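Long-range contacts in NRPS (Penicillium fellutanum, PDB 6NKI), which belongs to a fungal nonribosomal peptide synthetase, contains a Rossmann-type NADP-binding fold of the male sterility protein family, and holds NADPH dihydro-nicotinamide-adenine-dinucleotide phosphate: residues G21-L26 and I49-A54; T35-Q40 and S281-E286; I235-N240 and A274-V279; T255-C260 and L328-D333; N263-D268 and S337-W342. One frame throughout, in Å; residues are numbered along the deposited sequence.

Interaction 1 of 5, residues G21-L26 and I49-A54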
# COMPACT_ATOMS: atom_id res chain seq x y z
N GLY A 21 24.87 -9.03 -13.99
CA GLY A 21 23.73 -9.42 -13.18
C GLY A 21 24.02 -9.37 -11.69
O GLY A 21 25.13 -9.04 -11.28
N LYS A 22 23.03 -9.72 -10.88
CA LYS A 22 23.11 -9.64 -9.42
C LYS A 22 22.97 -11.01 -8.79
O LYS A 22 22.04 -11.76 -9.11
CB LYS A 22 22.02 -8.71 -8.87
CG LYS A 22 22.17 -7.25 -9.18
CD LYS A 22 23.24 -6.61 -8.31
CE LYS A 22 23.20 -5.09 -8.41
NZ LYS A 22 24.18 -4.48 -7.48
N ARG A 23 23.89 -11.32 -7.89
CA ARG A 23 23.85 -12.59 -7.13
C ARG A 23 23.78 -12.21 -5.65
O ARG A 23 24.65 -11.43 -5.21
CB ARG A 23 25.10 -13.42 -7.43
CG ARG A 23 25.10 -14.05 -8.82
CD ARG A 23 26.47 -14.51 -9.26
NE ARG A 23 26.35 -15.63 -10.19
CZ ARG A 23 26.44 -15.53 -11.51
NH1 ARG A 23 26.68 -14.36 -12.07
NH2 ARG A 23 26.30 -16.61 -12.26
N LEU A 24 22.78 -12.72 -4.93
CA LEU A 24 22.68 -12.41 -3.48
C LEU A 24 22.29 -13.66 -2.69
O LEU A 24 21.80 -14.63 -3.29
CB LEU A 24 21.79 -11.20 -3.20
CG LEU A 24 20.33 -11.31 -3.61
CD1 LEU A 24 19.55 -12.10 -2.58
CD2 LEU A 24 19.73 -9.93 -3.78
N PHE A 25 22.54 -13.59 -1.39
CA PHE A 25 22.40 -14.70 -0.45
C PHE A 25 21.35 -14.37 0.59
O PHE A 25 21.30 -13.27 1.14
CB PHE A 25 23.77 -15.04 0.25
CG PHE A 25 23.63 -15.94 1.45
CD1 PHE A 25 23.32 -17.30 1.30
CD2 PHE A 25 23.82 -15.44 2.73
CE1 PHE A 25 23.17 -18.12 2.41
CE2 PHE A 25 23.69 -16.25 3.85
CZ PHE A 25 23.37 -17.59 3.69
N LEU A 26 20.51 -15.36 0.87
CA LEU A 26 19.31 -15.16 1.67
C LEU A 26 19.17 -16.28 2.68
O LEU A 26 19.24 -17.46 2.32
CB LEU A 26 18.07 -15.14 0.76
CG LEU A 26 16.69 -14.95 1.39
CD1 LEU A 26 16.59 -13.55 1.98
CD2 LEU A 26 15.59 -15.20 0.34
N ILE A 49 20.98 -14.88 -9.58
CA ILE A 49 20.89 -16.16 -8.88
C ILE A 49 20.56 -15.79 -7.43
O ILE A 49 20.92 -14.70 -6.98
CB ILE A 49 22.20 -16.99 -8.99
CG1 ILE A 49 21.95 -18.50 -8.99
CG2 ILE A 49 23.13 -16.72 -7.82
CD1 ILE A 49 21.45 -19.09 -10.30
N VAL A 50 19.88 -16.66 -6.69
CA VAL A 50 19.73 -16.44 -5.26
C VAL A 50 20.19 -17.69 -4.52
O VAL A 50 19.81 -18.81 -4.89
CB VAL A 50 18.29 -16.06 -4.85
CG1 VAL A 50 18.18 -15.86 -3.33
CG2 VAL A 50 17.82 -14.82 -5.60
N TYR A 51 21.01 -17.49 -3.49
CA TYR A 51 21.42 -18.57 -2.60
C TYR A 51 20.59 -18.49 -1.34
O TYR A 51 20.53 -17.42 -0.71
CB TYR A 51 22.91 -18.49 -2.22
CG TYR A 51 23.90 -18.33 -3.34
CD1 TYR A 51 24.08 -19.34 -4.28
CD2 TYR A 51 24.72 -17.21 -3.41
CE1 TYR A 51 25.04 -19.20 -5.31
CE2 TYR A 51 25.67 -17.06 -4.44
CZ TYR A 51 25.82 -18.07 -5.38
OH TYR A 51 26.74 -17.94 -6.39
N VAL A 52 19.97 -19.60 -0.94
CA VAL A 52 19.10 -19.61 0.24
C VAL A 52 19.59 -20.64 1.26
O VAL A 52 19.77 -21.83 0.94
CB VAL A 52 17.63 -19.82 -0.14
CG1 VAL A 52 17.16 -18.67 -0.99
CG2 VAL A 52 17.44 -21.10 -0.92
N LEU A 53 19.83 -20.17 2.48
CA LEU A 53 20.05 -21.02 3.62
C LEU A 53 18.87 -21.96 3.79
O LEU A 53 17.71 -21.53 3.76
CB LEU A 53 20.24 -20.17 4.88
CG LEU A 53 20.89 -20.94 6.06
CD1 LEU A 53 22.30 -21.43 5.66
CD2 LEU A 53 20.99 -20.15 7.37
N ALA A 54 19.15 -23.24 3.96
CA ALA A 54 18.12 -24.23 4.23
C ALA A 54 18.48 -24.98 5.50
O ALA A 54 19.54 -25.61 5.57
CB ALA A 54 17.95 -25.20 3.07
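Strands 22-26 and 49-54 run in the same direction, with R23 level with I49, L24 with V50, F25 with Y51 and L26 with V52; their axes approach to 4.5 Å and differ by 15° in direction. L24 and L26 each turn both N-H and C=O across the pair, and Y51 answers with both of its own. The ladder starts weakly, L24 N lying 3.4 Å from I49 O and I49 N making another weak bond to K22 O. It then firms up: Y51 N donates to L24 O at 3.0 Å and L53 N to L26 O at 2.8 Å, while L26 N donates to Y51 O between them. These strands and helix 32-43 form a beta-alpha-beta unit of the Rossmann-type sheet. L24, L26, V50 and V52 share the face covered by that helix. L24 and V50 lie side by side, CD1 to CG1 4.1 Å, whereas L26 brings its CD2 to within 4.0 Å of V52 CG1. On the other face F25 and Y51 cross at about a right angle, with Y51 CB at the edge of the F25 ring, in its plane, 3.7 Å from CD1. W87 stacks on the Y51 ring and also meets F25. At the R23-I49 pair, I49 CG2 touches R23 CG at 3.5 Å and lies over one face of the Y51 ring, offset toward its rim.

Interaction 2 of 5, residues T35-Q40 and S281-E286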
# COMPACT_ATOMS: atom_id res chain seq x y z
N THR A 35 9.95 -15.95 2.42
CA THR A 35 9.49 -16.47 1.14
C THR A 35 9.02 -15.34 0.22
O THR A 35 9.09 -15.49 -1.01
CB THR A 35 8.37 -17.50 1.33
OG1 THR A 35 8.09 -18.12 0.07
CG2 THR A 35 7.08 -16.86 1.90
N HIS A 36 8.57 -14.22 0.79
CA HIS A 36 8.14 -13.11 -0.05
C HIS A 36 9.32 -12.30 -0.56
O HIS A 36 9.32 -11.83 -1.71
CB HIS A 36 7.14 -12.20 0.68
CG HIS A 36 5.78 -12.81 0.80
ND1 HIS A 36 5.36 -13.48 1.93
CD2 HIS A 36 4.76 -12.89 -0.09
CE1 HIS A 36 4.13 -13.93 1.74
NE2 HIS A 36 3.75 -13.59 0.52
N ILE A 37 10.34 -12.12 0.30
CA ILE A 37 11.60 -11.58 -0.19
C ILE A 37 12.11 -12.44 -1.33
O ILE A 37 12.48 -11.92 -2.39
CB ILE A 37 12.61 -11.47 0.96
CG1 ILE A 37 12.05 -10.60 2.08
CG2 ILE A 37 13.95 -10.91 0.44
CD1 ILE A 37 12.89 -10.69 3.35
N LEU A 38 12.04 -13.75 -1.16
CA LEU A 38 12.48 -14.65 -2.22
C LEU A 38 11.71 -14.39 -3.51
O LEU A 38 12.31 -14.06 -4.55
CB LEU A 38 12.35 -16.11 -1.76
CG LEU A 38 12.90 -17.11 -2.77
CD1 LEU A 38 14.38 -16.86 -2.92
CD2 LEU A 38 12.60 -18.56 -2.45
N HIS A 39 10.38 -14.50 -3.45
CA HIS A 39 9.49 -14.17 -4.56
C HIS A 39 9.90 -12.88 -5.27
O HIS A 39 10.06 -12.85 -6.50
CB HIS A 39 8.08 -14.04 -4.03
CG HIS A 39 7.06 -13.78 -5.08
ND1 HIS A 39 5.87 -13.13 -4.82
CD2 HIS A 39 7.02 -14.12 -6.39
CE1 HIS A 39 5.17 -13.05 -5.93
NE2 HIS A 39 5.84 -13.65 -6.90
N GLN A 40 10.09 -11.80 -4.51
CA GLN A 40 10.28 -10.52 -5.18
C GLN A 40 11.69 -10.37 -5.75
O GLN A 40 11.87 -9.64 -6.73
CB GLN A 40 9.92 -9.37 -4.25
CG GLN A 40 8.46 -9.31 -3.89
CD GLN A 40 8.15 -8.17 -2.94
OE1 GLN A 40 9.02 -7.36 -2.62
NE2 GLN A 40 6.93 -8.14 -2.43
N SER A 281 9.02 -5.58 -0.31
CA SER A 281 9.39 -4.61 -1.34
C SER A 281 10.36 -3.58 -0.78
O SER A 281 11.36 -3.22 -1.43
CB SER A 281 8.13 -3.90 -1.89
OG SER A 281 8.40 -2.94 -2.93
N LEU A 282 10.07 -3.09 0.43
CA LEU A 282 10.93 -2.09 1.04
C LEU A 282 12.30 -2.65 1.42
O LEU A 282 13.24 -1.87 1.55
CB LEU A 282 10.24 -1.49 2.27
CG LEU A 282 11.02 -0.44 3.07
CD1 LEU A 282 11.46 0.68 2.14
CD2 LEU A 282 10.22 0.16 4.21
N ILE A 283 12.44 -3.96 1.60
CA ILE A 283 13.74 -4.52 1.94
C ILE A 283 14.61 -4.62 0.69
O ILE A 283 15.80 -4.28 0.73
CB ILE A 283 13.60 -5.88 2.65
CG1 ILE A 283 13.09 -5.71 4.10
CG2 ILE A 283 14.92 -6.62 2.64
CD1 ILE A 283 12.42 -6.93 4.68
N ILE A 284 14.01 -5.11 -0.38
CA ILE A 284 14.74 -5.29 -1.67
C ILE A 284 15.19 -3.93 -2.19
O ILE A 284 16.33 -3.82 -2.60
CB ILE A 284 13.84 -6.02 -2.67
CG1 ILE A 284 13.55 -7.44 -2.20
CG2 ILE A 284 14.47 -5.99 -4.05
CD1 ILE A 284 12.76 -8.25 -3.18
N HIS A 285 14.35 -2.90 -2.14
CA HIS A 285 14.81 -1.60 -2.67
C HIS A 285 15.99 -1.09 -1.84
O HIS A 285 16.95 -0.60 -2.43
CB HIS A 285 13.68 -0.57 -2.65
CG HIS A 285 14.15 0.83 -2.84
ND1 HIS A 285 14.30 1.39 -4.08
CD2 HIS A 285 14.51 1.78 -1.95
CE1 HIS A 285 14.72 2.62 -3.95
NE2 HIS A 285 14.86 2.88 -2.66
N GLU A 286 15.91 -1.23 -0.52
CA GLU A 286 16.98 -0.75 0.38
C GLU A 286 18.29 -1.50 0.09
O GLU A 286 19.34 -0.87 0.13
CB GLU A 286 16.56 -0.90 1.83
CG GLU A 286 15.71 0.26 2.30
CD GLU A 286 16.21 1.60 1.79
OE1 GLU A 286 17.40 1.68 1.48
OE2 GLU A 286 15.41 2.54 1.70
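I284 loses most surface here, laying its terminal CD1 against helix 35-40, where it meets Q40 CB at 3.2 Å and I37 O at 3.8 Å. Its CG1 sits anti to the carbonyl carbon (chi1 -65°), and with the rest of the chain extended the methyl reaches straight across between the two helices. The helix axes pass 9.6 Å apart at an angle of 56°, and the closest approaches of the backbones fall at I37 with I284 and at Q40 with S281. Q40, the second main residue, aims its CB at the partner helix; the chain runs on extended beyond CG to lay the amide beside the start of the 281-286 segment. OE1 comes 2.9 Å from S281 N, but the angle is too poor for a hydrogen bond, and OE1 also lies 3.6 Å from S281 CB. The other arm of the amide is better placed: NE2 is hydrogen-bonded to D277 O, one turn earlier on the same partner helix. I37 completes the trio with a purely apolar touch, its CD1 meeting I283 CD1 at 4.0 Å where the two side chains cross at about a right angle. Beyond this interface, I283 rests on V229 of strand 226-230, H36 packs on V276 and A280 of helix 276-288, and L282 and H285 turn to N393 and R396 of the second subunit.

Interaction 3 of 5, residues I235-N240 and A274-V279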
# COMPACT_ATOMS: atom_id res chain seq x y z
N ILE A 235 1.05 -9.39 8.08
CA ILE A 235 -0.09 -10.26 7.66
C ILE A 235 -0.05 -10.39 6.14
O ILE A 235 0.51 -9.52 5.49
CB ILE A 235 -1.42 -9.71 8.18
CG1 ILE A 235 -1.94 -8.53 7.36
CG2 ILE A 235 -1.29 -9.33 9.65
CD1 ILE A 235 -3.16 -7.89 7.95
N GLY A 236 -0.66 -11.45 5.63
CA GLY A 236 -0.63 -11.80 4.20
C GLY A 236 -1.18 -10.71 3.31
O GLY A 236 -2.11 -10.02 3.70
N PRO A 237 -0.67 -10.58 2.07
CA PRO A 237 -1.14 -9.55 1.15
C PRO A 237 -2.62 -9.75 0.88
O PRO A 237 -3.16 -10.85 1.04
CB PRO A 237 -0.29 -9.79 -0.10
CG PRO A 237 0.05 -11.25 -0.05
CD PRO A 237 0.20 -11.57 1.41
N VAL A 238 -3.26 -8.66 0.49
CA VAL A 238 -4.69 -8.67 0.21
C VAL A 238 -5.01 -9.68 -0.87
O VAL A 238 -6.05 -10.35 -0.84
CB VAL A 238 -5.15 -7.25 -0.18
CG1 VAL A 238 -6.68 -7.22 -0.27
CG2 VAL A 238 -4.60 -6.20 0.78
N SER A 239 -4.15 -9.73 -1.89
CA SER A 239 -4.34 -10.57 -3.10
C SER A 239 -4.37 -12.07 -2.80
O SER A 239 -5.29 -12.73 -3.28
CB SER A 239 -3.31 -10.23 -4.14
OG SER A 239 -2.01 -10.55 -3.68
N ASN A 240 -3.43 -12.56 -1.99
CA ASN A 240 -3.40 -14.01 -1.66
C ASN A 240 -3.36 -14.09 -0.14
O ASN A 240 -2.34 -14.48 0.41
CB ASN A 240 -2.15 -14.70 -2.21
CG ASN A 240 -2.31 -15.13 -3.66
OD1 ASN A 240 -3.30 -14.79 -4.30
ND2 ASN A 240 -1.35 -15.88 -4.17
N ALA A 274 1.48 -4.99 9.22
CA ALA A 274 1.75 -4.54 7.86
C ALA A 274 1.62 -5.71 6.90
O ALA A 274 1.83 -6.86 7.26
CB ALA A 274 3.15 -3.92 7.72
N ALA A 275 1.21 -5.41 5.68
CA ALA A 275 1.22 -6.48 4.72
C ALA A 275 2.67 -6.80 4.39
O ALA A 275 3.55 -5.94 4.53
CB ALA A 275 0.44 -6.12 3.47
N VAL A 276 2.90 -8.09 4.17
CA VAL A 276 4.26 -8.66 3.95
C VAL A 276 4.90 -8.11 2.68
O VAL A 276 6.04 -7.70 2.76
CB VAL A 276 4.22 -10.19 3.96
CG1 VAL A 276 4.03 -10.71 5.37
CG2 VAL A 276 3.14 -10.73 3.05
N ASP A 277 4.14 -8.01 1.59
CA ASP A 277 4.74 -7.54 0.32
C ASP A 277 5.29 -6.13 0.46
O ASP A 277 6.32 -5.85 -0.15
CB ASP A 277 3.82 -7.77 -0.88
CG ASP A 277 2.49 -7.05 -0.82
OD1 ASP A 277 2.21 -6.41 0.20
OD2 ASP A 277 1.74 -7.14 -1.79
N TRP A 278 4.62 -5.25 1.19
CA TRP A 278 5.13 -3.87 1.33
C TRP A 278 6.49 -3.86 2.04
O TRP A 278 7.35 -3.13 1.58
CB TRP A 278 4.12 -2.96 2.04
CG TRP A 278 2.76 -2.94 1.41
CD1 TRP A 278 2.47 -2.99 0.08
CD2 TRP A 278 1.50 -2.86 2.09
NE1 TRP A 278 1.12 -2.95 -0.11
CE2 TRP A 278 0.49 -2.87 1.11
CE3 TRP A 278 1.11 -2.78 3.44
CZ2 TRP A 278 -0.87 -2.82 1.42
CZ3 TRP A 278 -0.23 -2.71 3.75
CH2 TRP A 278 -1.21 -2.73 2.75
N VAL A 279 6.68 -4.68 3.07
CA VAL A 279 7.93 -4.63 3.80
C VAL A 279 9.00 -5.41 3.04
O VAL A 279 10.16 -4.99 2.96
CB VAL A 279 7.70 -5.14 5.23
CG1 VAL A 279 6.85 -4.17 6.01
CG2 VAL A 279 6.98 -6.45 5.18
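A274, the next-to-last residue of strand 270-275, accepts from I235 N through its carbonyl oxygen at 2.8 Å. A275 is level with I235 in the parallel pairing and brings its CA to 3.2 Å from I235 O in a CA-H...O contact. It is also the N-cap of helix 276-288, and its CB lies over one face of the W278 ring. V276 opens the helix: its N donates to I235 O at 3.1 Å, while CG2, set between its own backbone N and carbonyl carbon, touches P237 CD at 3.5 Å. D277 follows with OD2 3.7 Å from P237 CB, and its OD1 lies over the same face of W278 as A275 CB. W278 itself packs against M394 and I395 of helix 389-410 and M394 of the second subunit. The contact thus marks the strand-to-helix switch beside the nucleotide pocket, the I235 side chain and the bound NADPH having their nearest atoms about 5 Å apart. A first-turn N-H of a helix has no acceptor within the helix; here I235 O serves V276 N, a main-chain hydrogen bond from the neighbouring strand's end, while P237 packs on V276 and sets its CB beside the D277 carboxylate.

Interaction 4 of 5, residues T255-C260 and L328-D333; sequences TAMTTC and LGLGRD
Two helix ends meet here, the last turn of helix 248-259 and the end of helix 319-330, M257 of the first meeting L330 at the end of the second and R332 just beyond it. M257 and L330 cross obliquely and make the apolar part of the joint. The methionine leaves the backbone with CG anti to the carbonyl carbon; SD already lies against L330 CD2, and the bend at chi3 (63°) folds CE back onto the same methyl at 3.7 Å. The other leucine methyl, CD1, meets M257 CG, also at 3.7 Å. Helix 389-410 covers this pair, L406 touching M257 and A407 touching L330. Each helix is terminated by a residue of positive phi, C260 (60°) on one side and G331 (71°) on the other, and beyond G331 the chain turns R332 back toward the end of the first helix. R332 is extended from CG to NE, and its NH2 comes close to M257 O and CB, though in a placement too tight to be trusted. NH1 forms a salt bridge with E410. Within the first helix, T255 O receives both T259 N, at 2.9 Å, and T258 OG1, also at 2.9 Å, from the same face of its plane; T258 OG1 is further bonded to Q349. After the helix the backbone of C260 pairs with I335.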
# COMPACT_ATOMS: atom_id res chain seq x y z
N THR A 255 -8.66 -18.10 18.76
CA THR A 255 -9.30 -18.49 20.01
C THR A 255 -10.38 -17.50 20.42
O THR A 255 -11.31 -17.85 21.15
CB THR A 255 -8.26 -18.62 21.14
OG1 THR A 255 -7.80 -17.33 21.55
CG2 THR A 255 -7.07 -19.45 20.67
N ALA A 256 -10.26 -16.26 19.95
CA ALA A 256 -11.34 -15.30 20.13
C ALA A 256 -12.57 -15.74 19.36
O ALA A 256 -13.70 -15.47 19.79
CB ALA A 256 -10.88 -13.91 19.70
N MET A 257 -12.37 -16.44 18.24
CA MET A 257 -13.47 -17.01 17.48
C MET A 257 -14.23 -18.08 18.26
O MET A 257 -15.46 -18.12 18.22
CB MET A 257 -12.92 -17.60 16.19
CG MET A 257 -12.46 -16.55 15.19
SD MET A 257 -11.45 -17.20 13.85
CE MET A 257 -12.63 -18.30 13.04
N THR A 258 -13.50 -18.96 18.95
CA THR A 258 -14.14 -20.05 19.68
C THR A 258 -14.73 -19.57 20.99
O THR A 258 -15.74 -20.11 21.45
CB THR A 258 -13.12 -21.16 19.95
OG1 THR A 258 -12.09 -20.65 20.80
CG2 THR A 258 -12.50 -21.64 18.63
N THR A 259 -14.11 -18.56 21.59
CA THR A 259 -14.62 -17.89 22.78
C THR A 259 -15.79 -16.95 22.47
O THR A 259 -16.61 -16.68 23.36
CB THR A 259 -13.46 -17.15 23.46
OG1 THR A 259 -12.53 -18.11 23.98
CG2 THR A 259 -13.92 -16.29 24.58
N CYS A 260 -15.89 -16.47 21.23
CA CYS A 260 -16.94 -15.52 20.82
C CYS A 260 -16.88 -14.23 21.63
O CYS A 260 -17.89 -13.53 21.78
CB CYS A 260 -18.34 -16.16 20.90
SG CYS A 260 -18.62 -17.54 19.75
N LEU A 328 -15.97 -7.89 10.86
CA LEU A 328 -16.49 -7.68 9.51
C LEU A 328 -16.16 -8.85 8.59
O LEU A 328 -16.99 -9.25 7.77
CB LEU A 328 -15.93 -6.38 8.94
CG LEU A 328 -16.58 -5.78 7.69
CD1 LEU A 328 -16.42 -4.27 7.74
CD2 LEU A 328 -16.01 -6.33 6.37
N GLY A 329 -14.95 -9.41 8.72
CA GLY A 329 -14.56 -10.54 7.90
C GLY A 329 -15.14 -11.85 8.40
O GLY A 329 -15.57 -12.70 7.61
N LEU A 330 -15.15 -12.05 9.73
CA LEU A 330 -15.83 -13.23 10.27
C LEU A 330 -17.32 -13.19 9.96
O LEU A 330 -17.99 -14.24 9.93
CB LEU A 330 -15.61 -13.33 11.78
CG LEU A 330 -14.23 -13.61 12.41
CD1 LEU A 330 -14.32 -13.60 13.93
CD2 LEU A 330 -13.63 -14.92 11.92
N GLY A 331 -17.87 -12.01 9.71
CA GLY A 331 -19.29 -11.91 9.44
C GLY A 331 -20.16 -12.14 10.65
O GLY A 331 -21.32 -12.54 10.49
N ARG A 332 -19.64 -11.88 11.84
CA ARG A 332 -20.39 -12.11 13.06
C ARG A 332 -19.80 -11.23 14.14
O ARG A 332 -18.63 -10.85 14.08
CB ARG A 332 -20.35 -13.59 13.48
CG ARG A 332 -19.02 -14.00 14.08
CD ARG A 332 -18.95 -15.50 14.28
NE ARG A 332 -17.81 -15.87 15.11
CZ ARG A 332 -17.43 -17.12 15.35
NH1 ARG A 332 -18.07 -18.13 14.77
NH2 ARG A 332 -16.39 -17.36 16.13
N ASP A 333 -20.60 -10.92 15.14
CA ASP A 333 -20.13 -10.06 16.22
C ASP A 333 -19.56 -10.88 17.37
O ASP A 333 -19.97 -12.01 17.62
CB ASP A 333 -21.25 -9.14 16.71
CG ASP A 333 -21.58 -8.07 15.69
OD1 ASP A 333 -20.68 -7.72 14.88
OD2 ASP A 333 -22.73 -7.57 15.71

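Interaction 5 of 5, residues N263-D268 and S337-W342; sequences NSDESD and SSSQRW
D265 and S339 make the first link across this contact: S339 N donates to D265 OD2 at 2.9 Å, meeting the oxygen from above the carboxylate plane. Next to it, S264 N donates to S337 O at 3.0 Å. N263 lays its amide beside S339, with ND2 3.5 Å from S339 CB. The acceptor oxygen of that amide, OD1, takes D265 N at 3.1 Å in an almost straight bond, an Asx turn, consistent with holding D265 where its carboxylate reaches S339 N. N263 and S337 are themselves paired in parallel, at the ends of the short two-stranded sheet of strands 261-263 and 335-337. S338 is the N-cap of helix 339-351, and its OG, placed between its backbone N and carbonyl carbon (chi1 70°), accepts R341 N at 2.8 Å. A carboxylate next to such a helix start would probably be stabilised by the helix dipole. Deeper in the first turn, one face of the W342 ring lies against N263 N, 4.0 Å above the plane and offset toward the rim. Further out, N263 ND2 is hydrogen-bonded to G371 O, and W342 is packed on V252, T255 and T259 of helix 248-259.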
# COMPACT_ATOMS: atom_id res chain seq x y z
N ASN A 263 -10.78 -9.03 23.94
CA ASN A 263 -10.39 -7.98 24.87
C ASN A 263 -10.64 -6.61 24.24
O ASN A 263 -10.07 -6.28 23.20
CB ASN A 263 -8.92 -8.13 25.24
CG ASN A 263 -8.47 -7.12 26.26
OD1 ASN A 263 -9.25 -6.30 26.74
ND2 ASN A 263 -7.18 -7.15 26.57
N SER A 264 -11.50 -5.82 24.89
CA SER A 264 -11.92 -4.53 24.37
C SER A 264 -11.42 -3.35 25.20
O SER A 264 -11.81 -2.21 24.93
CB SER A 264 -13.45 -4.46 24.28
OG SER A 264 -13.87 -3.17 23.87
N ASP A 265 -10.57 -3.59 26.20
CA ASP A 265 -10.14 -2.52 27.08
C ASP A 265 -8.95 -1.75 26.55
O ASP A 265 -8.46 -0.84 27.22
CB ASP A 265 -9.83 -3.06 28.48
CG ASP A 265 -11.07 -3.51 29.22
OD1 ASP A 265 -12.17 -2.99 28.89
OD2 ASP A 265 -10.96 -4.37 30.12
N GLU A 266 -8.48 -2.06 25.35
CA GLU A 266 -7.35 -1.38 24.75
C GLU A 266 -7.67 -0.86 23.36
O GLU A 266 -6.80 -0.83 22.49
CB GLU A 266 -6.15 -2.32 24.66
CG GLU A 266 -6.45 -3.53 23.80
CD GLU A 266 -5.20 -4.27 23.45
OE1 GLU A 266 -4.12 -3.74 23.80
OE2 GLU A 266 -5.30 -5.37 22.86
N SER A 267 -8.93 -0.45 23.13
CA SER A 267 -9.33 -0.01 21.80
C SER A 267 -8.50 1.17 21.30
O SER A 267 -8.28 1.31 20.08
CB SER A 267 -10.82 0.34 21.79
OG SER A 267 -11.58 -0.85 21.81
N ASP A 268 -8.01 2.02 22.20
CA ASP A 268 -7.22 3.16 21.78
C ASP A 268 -5.73 2.84 21.66
O ASP A 268 -4.96 3.71 21.26
CB ASP A 268 -7.46 4.33 22.75
CG ASP A 268 -7.19 5.69 22.12
OD1 ASP A 268 -6.75 5.75 20.95
OD2 ASP A 268 -7.48 6.71 22.80
N SER A 337 -15.42 -8.42 25.70
CA SER A 337 -15.07 -8.75 27.10
C SER A 337 -13.97 -7.82 27.62
O SER A 337 -13.38 -7.09 26.82
CB SER A 337 -14.63 -10.19 27.22
OG SER A 337 -15.55 -11.05 26.58
N SER A 338 -13.75 -7.81 28.93
CA SER A 338 -12.68 -7.03 29.52
C SER A 338 -11.37 -7.79 29.40
O SER A 338 -11.33 -8.96 28.99
CB SER A 338 -12.98 -6.70 30.99
OG SER A 338 -12.90 -7.85 31.80
N SER A 339 -10.28 -7.12 29.76
CA SER A 339 -9.00 -7.81 29.77
C SER A 339 -8.97 -8.90 30.84
O SER A 339 -8.44 -10.00 30.61
CB SER A 339 -7.86 -6.81 29.97
OG SER A 339 -7.90 -6.22 31.25
N GLN A 340 -9.58 -8.64 32.01
CA GLN A 340 -9.63 -9.69 33.03
C GLN A 340 -10.62 -10.79 32.66
O GLN A 340 -10.35 -11.96 32.91
CB GLN A 340 -9.98 -9.13 34.41
CG GLN A 340 -8.90 -8.37 35.15
CD GLN A 340 -9.21 -8.27 36.67
OE1 GLN A 340 -10.21 -8.81 37.16
NE2 GLN A 340 -8.34 -7.57 37.41
N ARG A 341 -11.77 -10.43 32.08
CA ARG A 341 -12.70 -11.47 31.64
C ARG A 341 -12.07 -12.39 30.62
O ARG A 341 -12.12 -13.62 30.75
CB ARG A 341 -13.97 -10.84 31.07
CG ARG A 341 -14.90 -10.29 32.13
CD ARG A 341 -15.53 -11.44 32.91
NE ARG A 341 -16.27 -10.95 34.05
CZ ARG A 341 -15.68 -10.71 35.21
NH1 ARG A 341 -14.38 -10.91 35.32
NH2 ARG A 341 -16.39 -10.27 36.25
N TRP A 342 -11.44 -11.81 29.60
CA TRP A 342 -10.99 -12.60 28.47
C TRP A 342 -9.77 -13.44 28.82
O TRP A 342 -9.65 -14.59 28.38
CB TRP A 342 -10.70 -11.69 27.29
CG TRP A 342 -10.48 -12.45 26.05
CD1 TRP A 342 -11.43 -13.01 25.25
CD2 TRP A 342 -9.22 -12.83 25.50
NE1 TRP A 342 -10.85 -13.67 24.21
CE2 TRP A 342 -9.49 -13.58 24.34
CE3 TRP A 342 -7.89 -12.59 25.87
CZ2 TRP A 342 -8.47 -14.10 23.53
CZ3 TRP A 342 -6.89 -13.10 25.07
CH2 TRP A 342 -7.18 -13.85 23.91

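How the interactions relate
Interactions 1, 2 and 3 are buried and lie near the nucleotide; interaction 4 is at the surface and interaction 5 is partly buried, their centres about 26 and 27 Å from the centre of the chain. Helix 32-43 joins the first two: L38 packs on the sheet of interaction 1 while I37 and Q40 face helix 276-288 in interaction 2. That second helix starts in interaction 3. Interactions 4 and 5 touch through W342, against T255 and T259. Chemistry follows position: a strand ladder in 1, aliphatic packing with one glutamine amide in 2, a strand-to-helix switch in 3, a methionine-leucine touch between helix ends in 4, and amide, carboxylate and hydroxyl groups at a helix start in 5.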